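PDB 3SDO: nitrilotriacetate monooxygenase from Burkholderia pseudomallei, which probably acts as a flavin-dependent monooxygenase of the NtaA/SnaA/DszA family, using FMN and molecular oxygen to oxidise its substrate. Local coordinates for residues R342-R347 with R352-E357. Numbering follows the deposited sequence.
Sequences RLARER and REVAYE
Ala344, near the end of helix 334-346, and Val354, in the first turn of helix 351-363, bring the two backbones closest, with 6.6 Å between their CA atoms. A methyl group suits so near an approach: Ala344 CB meets Val354 CG2 at 3.9 Å, and Phe322 touches both side chains, adding an aromatic to this apolar patch. Leu343, with CG anti to the backbone nitrogen (chi1 180°), reaches across so that CD2 lies 3.9 Å from both CB and CG of Glu357, the methylenes of an acidic side chain serving here as apolar surface. The two are consecutive helices joined by a short connection, in the helical region between barrel strands 268-277 and 372-373, which appears to be an excursion from the luciferase-like TIM barrel, away from the predicted FMN site. Arg347, the first residue to leave helical geometry, is exposed, and its long charged chain can span the gap. Its guanidinium presents an edge to Glu357, whose bent chain turns the carboxylate toward it; Arg347 NH1 donates a weak but fairly straight bond (162°) to Glu357 OE2, 3.3 Å long. Since the guanidinium and carboxylate planes stand 88° apart, this salt bridge lacks the flat, two-pronged pairing.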
# COMPACT_ATOMS: atom_id res chain seq x y z
N ARG A 342 11.16 -44.78 5.21
CA ARG A 342 12.31 -45.21 4.41
C ARG A 342 13.57 -44.50 4.91
O ARG A 342 14.61 -45.12 5.11
CB ARG A 342 12.08 -44.89 2.93
CG ARG A 342 13.12 -45.48 1.98
CD ARG A 342 12.65 -45.45 0.53
NE ARG A 342 12.08 -44.15 0.21
CZ ARG A 342 10.82 -43.91 -0.17
NH1 ARG A 342 9.93 -44.88 -0.33
NH2 ARG A 342 10.46 -42.65 -0.39
N LEU A 343 13.47 -43.19 5.09
CA LEU A 343 14.57 -42.37 5.61
C LEU A 343 15.07 -42.91 6.95
O LEU A 343 16.27 -43.15 7.13
CB LEU A 343 14.10 -40.93 5.78
CG LEU A 343 15.08 -39.89 6.32
CD1 LEU A 343 15.96 -39.36 5.18
CD2 LEU A 343 14.30 -38.76 6.98
N ALA A 344 14.14 -43.10 7.88
CA ALA A 344 14.44 -43.62 9.22
C ALA A 344 15.14 -44.98 9.19
O ALA A 344 16.02 -45.25 10.00
CB ALA A 344 13.18 -43.72 10.05
N ARG A 345 14.75 -45.83 8.24
CA ARG A 345 15.29 -47.19 8.12
C ARG A 345 16.65 -47.21 7.41
O ARG A 345 17.53 -47.99 7.77
CB ARG A 345 14.30 -48.09 7.36
N GLU A 346 16.82 -46.35 6.42
CA GLU A 346 18.05 -46.35 5.61
C GLU A 346 19.18 -45.60 6.29
O GLU A 346 20.35 -45.92 6.12
CB GLU A 346 17.79 -45.79 4.22
CG GLU A 346 16.99 -46.74 3.36
CD GLU A 346 16.86 -46.29 1.92
OE1 GLU A 346 17.23 -45.13 1.62
OE2 GLU A 346 16.38 -47.09 1.09
N ARG A 347 18.80 -44.58 7.06
CA ARG A 347 19.73 -43.86 7.91
C ARG A 347 19.34 -44.23 9.33
O ARG A 347 18.16 -44.32 9.62
CB ARG A 347 19.61 -42.37 7.62
CG ARG A 347 19.93 -42.03 6.15
CD ARG A 347 19.67 -40.58 5.80
NE ARG A 347 20.57 -39.68 6.52
CZ ARG A 347 20.31 -38.40 6.80
NH1 ARG A 347 19.16 -37.83 6.43
NH2 ARG A 347 21.20 -37.68 7.47
N ARG A 352 14.25 -37.47 17.07
CA ARG A 352 14.58 -36.05 16.94
C ARG A 352 15.08 -35.76 15.52
O ARG A 352 14.62 -34.84 14.89
CB ARG A 352 15.64 -35.61 17.97
CG ARG A 352 15.78 -34.09 18.07
CD ARG A 352 17.07 -33.67 18.77
NE ARG A 352 17.10 -34.12 20.17
CZ ARG A 352 16.63 -33.45 21.22
NH1 ARG A 352 16.05 -32.26 21.08
NH2 ARG A 352 16.74 -33.99 22.43
N GLU A 353 15.99 -36.60 15.02
CA GLU A 353 16.57 -36.39 13.68
C GLU A 353 15.50 -36.54 12.61
O GLU A 353 15.45 -35.77 11.67
CB GLU A 353 17.73 -37.36 13.41
CG GLU A 353 18.98 -37.05 14.22
CD GLU A 353 20.03 -38.16 14.17
OE1 GLU A 353 19.67 -39.35 14.02
OE2 GLU A 353 21.23 -37.84 14.33
N VAL A 354 14.61 -37.52 12.76
CA VAL A 354 13.50 -37.66 11.82
C VAL A 354 12.59 -36.44 11.86
O VAL A 354 12.25 -35.90 10.81
CB VAL A 354 12.64 -38.91 12.04
CG1 VAL A 354 11.36 -38.81 11.23
CG2 VAL A 354 13.42 -40.16 11.68
N ALA A 355 12.22 -35.99 13.06
CA ALA A 355 11.25 -34.89 13.21
C ALA A 355 11.77 -33.62 12.56
O ALA A 355 11.01 -32.87 11.92
CB ALA A 355 10.93 -34.61 14.69
N TYR A 356 13.07 -33.36 12.75
CA TYR A 356 13.70 -32.14 12.24
C TYR A 356 13.99 -32.25 10.74
O TYR A 356 13.82 -31.28 10.02
CB TYR A 356 14.95 -31.77 13.06
CG TYR A 356 14.62 -30.98 14.31
CD1 TYR A 356 14.53 -31.59 15.54
CD2 TYR A 356 14.38 -29.62 14.24
CE1 TYR A 356 14.22 -30.88 16.69
CE2 TYR A 356 14.06 -28.89 15.37
CZ TYR A 356 13.99 -29.52 16.60
OH TYR A 356 13.68 -28.81 17.74
N GLU A 357 14.41 -33.44 10.28
CA GLU A 357 14.53 -33.72 8.83
C GLU A 357 13.28 -33.29 8.07
O GLU A 357 13.35 -32.59 7.05
CB GLU A 357 14.70 -35.22 8.57
CG GLU A 357 16.11 -35.71 8.61
CD GLU A 357 16.90 -35.23 7.44
OE1 GLU A 357 16.31 -35.10 6.34
OE2 GLU A 357 18.11 -34.98 7.61